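Local coordinates for protein diguanylate cyclase (Pseudomonas aeruginosa, PDB 5M3C) that pairs a GGDEF domain with an EAL domain in one chain, each holding calcium in this crystal and the GGDEF domain also holding guanosine-5'-triphosphate, at residues E179-R184 with W215-F220; L191-Q196 with E247-Q252; G236-L241 with N269-Q274. One frame throughout, in Å; residues are numbered along the deposited sequence.

Contact 1: residues E179-R184 with W215-F220; sequences ETELRR and WYHPLF
A histidine-carboxylate hydrogen bond ties a helix to the end of a strand here: H217 NE2 donates to E181 OE2 over 2.5 Å, with an N-H...O angle of 150°. OE2 receives it on the anti lone pair, the one turned away from the other carboxylate oxygen, and the oxygen is tilted somewhat out of the imidazole plane. Carboxylate and ring are themselves steeply inclined, 65° apart. A bend at chi2 (-44°) turns the carboxylate of E181 toward H217. The imidazole is also held at its other nitrogen, where L219 N donates to H217 ND1 at 3.3 Å in the ring plane. Both ring nitrogens are thus engaged, which should limit the rotation of the ring. The two bonds fit a neutral imidazole with its proton on NE2, a position the carboxylate probably favours.

Beside this polar pair, W215 brings the far end of its indole against the helix. L182 CD1 stands over one face of the six-membered ring, 4.3 Å from its centroid in a CH-pi contact, while L182 CB approaches W215 CH2 at 3.8 Å. Helix 225-234 meets L182 through L231 and A232. The axes of segments 179-184 and 215-217 come within 10.9 Å and cross steeply. The contact joins helix 168-187 to strand 206-217, part of the mixed sheet of the EAL domain, a TIM-barrel-like fold.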
loop_
_atom_site.group_PDB
_atom_site.type_symbol
_atom_site.label_atom_id
_atom_site.label_comp_id
_atom_site.label_asym_id
_atom_site.label_seq_id
_atom_site.Cartn_x
_atom_site.Cartn_y
_atom_site.Cartn_z
ATOM N N GLU B 179 -3.324 7.162 -29.306
ATOM C CA GLU B 179 -3.347 5.708 -29.258
ATOM C C GLU B 179 -2.945 5.150 -30.617
ATOM O O GLU B 179 -2.035 4.327 -30.709
ATOM C CB GLU B 179 -4.724 5.179 -28.857
ATOM C CG GLU B 179 -4.826 3.664 -28.945
ATOM C CD GLU B 179 -6.146 3.120 -28.432
ATOM O OE1 GLU B 179 -6.321 1.884 -28.449
ATOM O OE2 GLU B 179 -7.011 3.919 -28.013
ATOM N N THR B 180 -3.616 5.610 -31.671
ATOM C CA THR B 180 -3.345 5.113 -33.019
ATOM C C THR B 180 -1.897 5.376 -33.391
ATOM O O THR B 180 -1.216 4.515 -33.955
ATOM C CB THR B 180 -4.247 5.777 -34.076
ATOM O OG1 THR B 180 -4.301 7.189 -33.843
ATOM C CG2 THR B 180 -5.650 5.211 -34.022
ATOM N N GLU B 181 -1.431 6.575 -33.065
ATOM C CA GLU B 181 -0.068 6.961 -33.381
ATOM C C GLU B 181 0.938 6.099 -32.630
ATOM O O GLU B 181 1.958 5.703 -33.191
ATOM C CB GLU B 181 0.155 8.442 -33.078
ATOM C CG GLU B 181 -0.525 9.373 -34.070
ATOM C CD GLU B 181 -0.343 8.929 -35.512
ATOM O OE1 GLU B 181 -1.116 8.067 -35.978
ATOM O OE2 GLU B 181 0.571 9.446 -36.183
ATOM N N LEU B 182 0.654 5.801 -31.368
ATOM C CA LEU B 182 1.525 4.921 -30.600
ATOM C C LEU B 182 1.518 3.540 -31.236
ATOM O O LEU B 182 2.572 2.943 -31.466
ATOM C CB LEU B 182 1.075 4.833 -29.139
ATOM C CG LEU B 182 1.954 3.980 -28.214
ATOM C CD1 LEU B 182 3.392 4.474 -28.193
ATOM C CD2 LEU B 182 1.384 3.965 -26.805
ATOM N N ARG B 183 0.320 3.048 -31.535
ATOM C CA ARG B 183 0.161 1.732 -32.142
ATOM C C ARG B 183 0.971 1.643 -33.432
ATOM O O ARG B 183 1.623 0.634 -33.697
ATOM C CB ARG B 183 -1.320 1.440 -32.419
ATOM C CG ARG B 183 -1.733 0.006 -32.116
ATOM C CD ARG B 183 -3.233 -0.207 -32.249
ATOM N NE ARG B 183 -3.962 0.130 -31.025
ATOM C CZ ARG B 183 -4.104 -0.688 -29.982
ATOM N NH1 ARG B 183 -4.789 -0.294 -28.914
ATOM N NH2 ARG B 183 -3.558 -1.900 -30.002
ATOM N N ARG B 184 0.933 2.710 -34.226
ATOM C CA ARG B 184 1.693 2.771 -35.473
ATOM C C ARG B 184 3.193 2.838 -35.221
ATOM O O ARG B 184 3.960 2.051 -35.777
ATOM C CB ARG B 184 1.264 3.986 -36.289
ATOM C CG ARG B 184 -0.108 3.830 -36.918
ATOM C CD ARG B 184 -0.548 5.087 -37.642
ATOM N NE ARG B 184 -1.314 4.750 -38.836
ATOM C CZ ARG B 184 -0.783 4.604 -40.047
ATOM N NH1 ARG B 184 0.519 4.783 -40.238
ATOM N NH2 ARG B 184 -1.558 4.289 -41.076
ATOM N N TRP B 215 9.829 9.572 -27.808
ATOM C CA TRP B 215 8.859 9.553 -28.892
ATOM C C TRP B 215 8.621 10.959 -29.416
ATOM O O TRP B 215 8.022 11.787 -28.734
ATOM C CB TRP B 215 7.540 8.928 -28.417
ATOM C CG TRP B 215 6.495 8.790 -29.497
ATOM C CD1 TRP B 215 6.708 8.732 -30.844
ATOM C CD2 TRP B 215 5.080 8.662 -29.313
ATOM N NE1 TRP B 215 5.514 8.592 -31.508
ATOM C CE2 TRP B 215 4.500 8.544 -30.591
ATOM C CE3 TRP B 215 4.246 8.641 -28.191
ATOM C CZ2 TRP B 215 3.127 8.404 -30.779
ATOM C CZ3 TRP B 215 2.881 8.504 -28.380
ATOM C CH2 TRP B 215 2.337 8.389 -29.664
ATOM N N TYR B 216 9.108 11.230 -30.624
ATOM C CA TYR B 216 8.828 12.494 -31.289
ATOM C C TYR B 216 7.801 12.297 -32.391
ATOM O O TYR B 216 7.902 11.361 -33.186
ATOM C CB TYR B 216 10.092 13.105 -31.891
ATOM C CG TYR B 216 9.806 14.334 -32.732
ATOM C CD1 TYR B 216 9.614 15.579 -32.137
ATOM C CD2 TYR B 216 9.708 14.251 -34.115
ATOM C CE1 TYR B 216 9.341 16.705 -32.895
ATOM C CE2 TYR B 216 9.437 15.373 -34.883
ATOM C CZ TYR B 216 9.254 16.597 -34.266
ATOM O OH TYR B 216 8.984 17.718 -35.020
ATOM N N HIS B 217 6.812 13.185 -32.434
ATOM C CA HIS B 217 5.834 13.187 -33.512
ATOM C C HIS B 217 5.665 14.611 -34.024
ATOM O O HIS B 217 5.320 15.509 -33.259
ATOM C CB HIS B 217 4.492 12.634 -33.032
ATOM C CG HIS B 217 3.582 12.222 -34.146
ATOM N ND1 HIS B 217 3.066 13.120 -35.054
ATOM C CD2 HIS B 217 3.098 11.009 -34.500
ATOM C CE1 HIS B 217 2.303 12.478 -35.920
ATOM N NE2 HIS B 217 2.305 11.196 -35.606
ATOM N N PRO B 218 5.894 14.819 -35.329
ATOM C CA PRO B 218 5.882 16.160 -35.917
ATOM C C PRO B 218 4.636 16.961 -35.547
ATOM O O PRO B 218 4.730 18.149 -35.232
ATOM C CB PRO B 218 5.898 15.886 -37.425
ATOM C CG PRO B 218 6.450 14.511 -37.571
ATOM C CD PRO B 218 6.037 13.762 -36.343
ATOM N N LEU B 219 3.482 16.306 -35.596
ATOM C CA LEU B 219 2.213 16.951 -35.294
ATOM C C LEU B 219 2.102 17.318 -33.817
ATOM O O LEU B 219 1.478 18.317 -33.471
ATOM C CB LEU B 219 1.052 16.034 -35.692
ATOM C CG LEU B 219 -0.365 16.609 -35.599
ATOM C CD1 LEU B 219 -0.524 17.827 -36.493
ATOM C CD2 LEU B 219 -1.395 15.554 -35.967
ATOM N N PHE B 220 2.714 16.516 -32.952
ATOM C CA PHE B 220 2.562 16.700 -31.509
ATOM C C PHE B 220 3.857 17.106 -30.819
ATOM O O PHE B 220 3.850 17.474 -29.644
ATOM C CB PHE B 220 2.039 15.413 -30.872
ATOM C CG PHE B 220 0.723 14.955 -31.428
ATOM C CD1 PHE B 220 -0.458 15.563 -31.038
ATOM C CD2 PHE B 220 0.668 13.919 -32.341
ATOM C CE1 PHE B 220 -1.670 15.146 -31.550
ATOM C CE2 PHE B 220 -0.540 13.497 -32.857
ATOM C CZ PHE B 220 -1.712 14.111 -32.460
#

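Contact 2: residues L191-Q196 with E247-Q252; sequences LQLYYQ and EHACQQ
With chi1 of L193 at -66° and that of Y195 close to it, each side chain has CG opposite the carbonyl carbon and beside the backbone N, and both reach from strand 192-200 to helix 238-259. Q252 answers with CG opposite its own backbone N (chi1 -174°) and a bend at chi2, which lays its CB and CG methylenes beside the phenol end of Y195. There Y195 OH stands 3.2 Å from Q252 CG, and the CB and CG methylenes of the glutamine make the contact. The two side chains approach at a slant, their ring and amide planes 72° apart. L193 works one turn earlier along the helix: its CD1 branch lies 3.5 Å from H248 CB and 4.3 Å from A249 CB, while the imidazole of H248 leads away and stacks on W244. The axes of segments 192-196 and 247-252 approach to 9.6 Å and run at a slant to each other, an oblique helix-on-sheet packing within the barrel-like EAL domain. L193 and Y195 alternate with Y194, so both point from the same side of the strand toward the helix. Further aromatic cover comes from W256, which meets the Y195 ring edge-to-face, and F421 of helix 418-425 touches the same tyrosine. Q252 in turn reaches A418 of helix 418-425.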
loop_
_atom_site.group_PDB
_atom_site.type_symbol
_atom_site.label_atom_id
_atom_site.label_comp_id
_atom_site.label_asym_id
_atom_site.label_seq_id
_atom_site.Cartn_x
_atom_site.Cartn_y
_atom_site.Cartn_z
ATOM N N LEU B 191 9.722 4.691 -32.610
ATOM C CA LEU B 191 10.226 5.160 -31.328
ATOM C C LEU B 191 11.750 5.154 -31.392
ATOM O O LEU B 191 12.334 4.574 -32.308
ATOM C CB LEU B 191 9.732 4.268 -30.187
ATOM C CG LEU B 191 8.213 4.204 -30.015
ATOM C CD1 LEU B 191 7.843 3.270 -28.876
ATOM C CD2 LEU B 191 7.632 5.590 -29.778
ATOM N N GLN B 192 12.390 5.813 -30.434
ATOM C CA GLN B 192 13.845 5.888 -30.400
ATOM C C GLN B 192 14.355 5.772 -28.969
ATOM O O GLN B 192 13.740 6.289 -28.040
ATOM C CB GLN B 192 14.327 7.201 -31.024
ATOM N N LEU B 193 15.477 5.082 -28.797
ATOM C CA LEU B 193 16.114 4.980 -27.491
ATOM C C LEU B 193 17.199 6.044 -27.354
ATOM O O LEU B 193 17.987 6.263 -28.276
ATOM C CB LEU B 193 16.724 3.588 -27.293
ATOM C CG LEU B 193 15.749 2.409 -27.220
ATOM C CD1 LEU B 193 16.488 1.080 -27.272
ATOM C CD2 LEU B 193 14.899 2.497 -25.963
ATOM N N TYR B 194 17.215 6.715 -26.207
ATOM C CA TYR B 194 18.289 7.642 -25.860
ATOM C C TYR B 194 19.147 7.002 -24.778
ATOM O O TYR B 194 18.685 6.123 -24.056
ATOM C CB TYR B 194 17.715 8.969 -25.368
ATOM C CG TYR B 194 17.474 9.976 -26.467
ATOM C CD1 TYR B 194 16.903 9.596 -27.675
ATOM C CD2 TYR B 194 17.805 11.313 -26.291
ATOM C CE1 TYR B 194 16.680 10.520 -28.682
ATOM C CE2 TYR B 194 17.584 12.242 -27.289
ATOM C CZ TYR B 194 17.024 11.841 -28.480
ATOM O OH TYR B 194 16.807 12.770 -29.470
ATOM N N TYR B 195 20.398 7.431 -24.666
ATOM C CA TYR B 195 21.322 6.799 -23.734
ATOM C C TYR B 195 22.005 7.818 -22.833
ATOM O O TYR B 195 22.573 8.801 -23.299
ATOM C CB TYR B 195 22.345 5.956 -24.498
ATOM C CG TYR B 195 21.686 4.869 -25.316
ATOM C CD1 TYR B 195 21.192 5.134 -26.586
ATOM C CD2 TYR B 195 21.527 3.588 -24.807
ATOM C CE1 TYR B 195 20.573 4.148 -27.334
ATOM C CE2 TYR B 195 20.911 2.596 -25.547
ATOM C CZ TYR B 195 20.435 2.881 -26.809
ATOM O OH TYR B 195 19.821 1.899 -27.549
ATOM N N GLN B 196 21.919 7.574 -21.530
ATOM C CA GLN B 196 22.524 8.452 -20.541
ATOM C C GLN B 196 23.668 7.732 -19.847
ATOM O O GLN B 196 23.510 6.592 -19.409
ATOM C CB GLN B 196 21.483 8.886 -19.511
ATOM C CG GLN B 196 21.997 9.905 -18.512
ATOM C CD GLN B 196 20.876 10.699 -17.874
ATOM O OE1 GLN B 196 19.872 10.134 -17.438
ATOM N NE2 GLN B 196 21.038 12.016 -17.821
ATOM N N GLU B 247 14.211 -5.470 -26.618
ATOM C CA GLU B 247 14.894 -5.974 -27.807
ATOM C C GLU B 247 15.870 -4.946 -28.369
ATOM O O GLU B 247 17.030 -5.259 -28.655
ATOM C CB GLU B 247 13.876 -6.358 -28.882
ATOM C CG GLU B 247 14.492 -7.005 -30.114
ATOM C CD GLU B 247 13.455 -7.467 -31.123
ATOM O OE1 GLU B 247 13.827 -8.193 -32.069
ATOM O OE2 GLU B 247 12.269 -7.103 -30.971
ATOM N N HIS B 248 15.394 -3.718 -28.524
ATOM C CA HIS B 248 16.213 -2.649 -29.079
ATOM C C HIS B 248 17.331 -2.252 -28.124
ATOM O O HIS B 248 18.433 -1.909 -28.558
ATOM C CB HIS B 248 15.346 -1.438 -29.415
ATOM C CG HIS B 248 14.511 -1.624 -30.642
ATOM N ND1 HIS B 248 14.856 -1.085 -31.863
ATOM C CD2 HIS B 248 13.358 -2.301 -30.842
ATOM C CE1 HIS B 248 13.945 -1.415 -32.761
ATOM N NE2 HIS B 248 13.025 -2.154 -32.167
ATOM N N ALA B 249 17.046 -2.304 -26.826
ATOM C CA ALA B 249 18.058 -2.016 -25.815
ATOM C C ALA B 249 19.175 -3.042 -25.907
ATOM O O ALA B 249 20.353 -2.700 -25.808
ATOM C CB ALA B 249 17.445 -2.029 -24.426
ATOM N N CYS B 250 18.794 -4.302 -26.097
ATOM C CA CYS B 250 19.765 -5.377 -26.257
ATOM C C CYS B 250 20.552 -5.190 -27.549
ATOM O O CYS B 250 21.773 -5.025 -27.523
ATOM C CB CYS B 250 19.068 -6.739 -26.255
ATOM S SG CYS B 250 18.341 -7.185 -24.662
ATOM N N GLN B 251 19.845 -5.204 -28.675
ATOM C CA GLN B 251 20.487 -5.045 -29.976
ATOM C C GLN B 251 21.632 -4.042 -29.906
ATOM O O GLN B 251 22.792 -4.374 -30.174
ATOM C CB GLN B 251 19.471 -4.576 -31.015
ATOM C CG GLN B 251 18.496 -5.651 -31.464
ATOM C CD GLN B 251 17.461 -5.123 -32.437
ATOM O OE1 GLN B 251 17.507 -3.961 -32.844
ATOM N NE2 GLN B 251 16.517 -5.976 -32.814
ATOM N N GLN B 252 21.294 -2.812 -29.536
ATOM C CA GLN B 252 22.263 -1.729 -29.487
ATOM C C GLN B 252 23.490 -2.112 -28.663
ATOM O O GLN B 252 24.628 -1.931 -29.105
ATOM C CB GLN B 252 21.610 -0.474 -28.906
ATOM C CG GLN B 252 22.492 0.762 -28.949
ATOM C CD GLN B 252 22.991 1.073 -30.345
ATOM O OE1 GLN B 252 23.879 0.396 -30.864
ATOM N NE2 GLN B 252 22.430 2.107 -30.959
#

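Contact 3: residues G236-L241 with N269-Q274; sequences GLILPL and NLAGAQ. With CA (calcium ion), chain H.
On the first turn of helix 238-259, I238 meets A271 and A273, and its neighbour L239 meets A273. The CB of I238 points at the other segment, and its two branches divide the work. CG1, set opposite the backbone N at chi1 -170°, lies 3.7 Å from A271 CB, with CD1 of I238 at 3.8 Å from that same methyl; CG2 goes to A273 CB at 4.1 Å. L239 starts out alongside and comes nearer only at its end, where CD2 sits 4.0 Å from A273 CB and 3.8 Å from A273 O. The A273 methyl therefore meets a branch of each residue. The turn carrying these alanines is braced from within: A271 N donates to Q274 OE1 over 3.2 Å with an N-H...O angle of 138°, the donor standing above the amide plane of Q274, not on a lone pair.

At the start of the same segment, N269 OD1 binds the calcium ion at 2.6 Å, and E210, E301 and D331 supply its other protein ligands. Between 236-241 and 269-274 the join rests on van der Waals contact of aliphatic side chains, packed on methyls and on the backbone of A273-Q274, while the polar groups of Q274 and N269 serve the turn and the calcium site.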
loop_
_atom_site.group_PDB
_atom_site.type_symbol
_atom_site.label_atom_id
_atom_site.label_comp_id
_atom_site.label_asym_id
_atom_site.label_seq_id
_atom_site.Cartn_x
_atom_site.Cartn_y
_atom_site.Cartn_z
ATOM N N GLY B 236 -3.541 -0.732 -23.255
ATOM C CA GLY B 236 -2.899 -2.040 -23.397
ATOM C C GLY B 236 -1.823 -2.112 -24.463
ATOM O O GLY B 236 -1.881 -2.953 -25.359
ATOM N N LEU B 237 -0.832 -1.232 -24.365
ATOM C CA LEU B 237 0.294 -1.237 -25.291
ATOM C C LEU B 237 1.622 -1.320 -24.551
ATOM O O LEU B 237 2.684 -1.301 -25.172
ATOM C CB LEU B 237 0.266 0.016 -26.168
ATOM C CG LEU B 237 -0.870 0.066 -27.192
ATOM C CD1 LEU B 237 -0.890 1.403 -27.916
ATOM C CD2 LEU B 237 -0.750 -1.078 -28.189
ATOM N N ILE B 238 1.558 -1.427 -23.227
ATOM C CA ILE B 238 2.759 -1.436 -22.399
ATOM C C ILE B 238 3.590 -2.699 -22.625
ATOM O O ILE B 238 4.818 -2.639 -22.660
ATOM C CB ILE B 238 2.418 -1.290 -20.899
ATOM C CG1 ILE B 238 3.688 -1.056 -20.077
ATOM C CG2 ILE B 238 1.679 -2.519 -20.385
ATOM C CD1 ILE B 238 4.387 0.252 -20.377
ATOM N N LEU B 239 2.924 -3.839 -22.785
ATOM C CA LEU B 239 3.632 -5.090 -23.033
ATOM C C LEU B 239 4.363 -5.032 -24.376
ATOM O O LEU B 239 5.554 -5.330 -24.442
ATOM C CB LEU B 239 2.677 -6.287 -22.968
ATOM C CG LEU B 239 2.047 -6.547 -21.595
ATOM C CD1 LEU B 239 1.149 -7.775 -21.635
ATOM C CD2 LEU B 239 3.112 -6.701 -20.519
ATOM N N PRO B 240 3.654 -4.636 -25.448
ATOM C CA PRO B 240 4.314 -4.409 -26.736
ATOM C C PRO B 240 5.431 -3.367 -26.640
ATOM O O PRO B 240 6.476 -3.515 -27.279
ATOM C CB PRO B 240 3.183 -3.886 -27.626
ATOM C CG PRO B 240 1.931 -4.396 -27.008
ATOM C CD PRO B 240 2.192 -4.466 -25.534
ATOM N N LEU B 241 5.204 -2.325 -25.847
ATOM C CA LEU B 241 6.192 -1.266 -25.667
ATOM C C LEU B 241 7.443 -1.802 -24.986
ATOM O O LEU B 241 8.557 -1.605 -25.471
ATOM C CB LEU B 241 5.600 -0.125 -24.836
ATOM C CG LEU B 241 6.513 1.075 -24.568
ATOM C CD1 LEU B 241 6.902 1.770 -25.862
ATOM C CD2 LEU B 241 5.837 2.057 -23.624
ATOM N N ASN B 269 14.393 0.406 -17.753
ATOM C CA ASN B 269 13.241 0.337 -16.864
ATOM C C ASN B 269 12.309 -0.788 -17.295
ATOM O O ASN B 269 12.065 -0.988 -18.484
ATOM C CB ASN B 269 12.484 1.664 -16.856
ATOM C CG ASN B 269 13.275 2.782 -16.201
ATOM O OD1 ASN B 269 13.837 2.612 -15.119
ATOM N ND2 ASN B 269 13.314 3.938 -16.853
ATOM N N LEU B 270 11.797 -1.522 -16.316
ATOM C CA LEU B 270 10.887 -2.625 -16.575
ATOM C C LEU B 270 9.527 -2.321 -15.963
ATOM O O LEU B 270 9.347 -2.428 -14.753
ATOM C CB LEU B 270 11.449 -3.919 -15.989
ATOM C CG LEU B 270 10.826 -5.218 -16.496
ATOM C CD1 LEU B 270 11.166 -5.437 -17.960
ATOM C CD2 LEU B 270 11.305 -6.389 -15.654
ATOM N N ALA B 271 8.576 -1.933 -16.807
ATOM C CA ALA B 271 7.216 -1.646 -16.361
ATOM C C ALA B 271 6.683 -2.782 -15.499
ATOM O O ALA B 271 7.055 -3.939 -15.682
ATOM C CB ALA B 271 6.306 -1.421 -17.557
ATOM N N GLY B 272 5.806 -2.446 -14.559
ATOM C CA GLY B 272 5.257 -3.435 -13.636
ATOM C C GLY B 272 4.657 -4.642 -14.334
ATOM O O GLY B 272 4.898 -5.782 -13.937
ATOM N N ALA B 273 3.880 -4.389 -15.383
ATOM C CA ALA B 273 3.150 -5.446 -16.074
ATOM C C ALA B 273 4.081 -6.425 -16.788
ATOM O O ALA B 273 3.772 -7.614 -16.888
ATOM C CB ALA B 273 2.160 -4.845 -17.059
ATOM N N GLN B 274 5.215 -5.931 -17.281
ATOM C CA GLN B 274 6.197 -6.792 -17.938
ATOM C C GLN B 274 6.635 -7.914 -17.010
ATOM O O GLN B 274 6.942 -9.017 -17.458
ATOM C CB GLN B 274 7.429 -5.997 -18.362
ATOM C CG GLN B 274 7.183 -4.985 -19.463
ATOM C CD GLN B 274 8.469 -4.345 -19.945
ATOM O OE1 GLN B 274 8.693 -3.151 -19.749
ATOM N NE2 GLN B 274 9.326 -5.142 -20.570
HETATM CA CA CA H . 15.385 4.623 -14.489
#

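All three contacts lie within the EAL domain and touch one another pairwise. Contact 1 meets contact 2 where L191 packs on W215, L191 CD2 and W215 CG standing 3.4 Å apart; their strands 192-200 and 206-217 are neighbours in one sheet. Contact 3 joins contact 1 through L237, whose CD1 is 3.6 Å from L182 CD2. Contacts 2 and 3 both use helix 238-259, and L191 CD1 lies 3.5 Å from L241 CD1. Their centres are about 18 Å (1 and 2), 17 Å (1 and 3) and 15 Å (2 and 3) apart. Contact 3 includes calcium ligand N269, while the L193 side chain of contact 2 is about 12 Å from that same calcium.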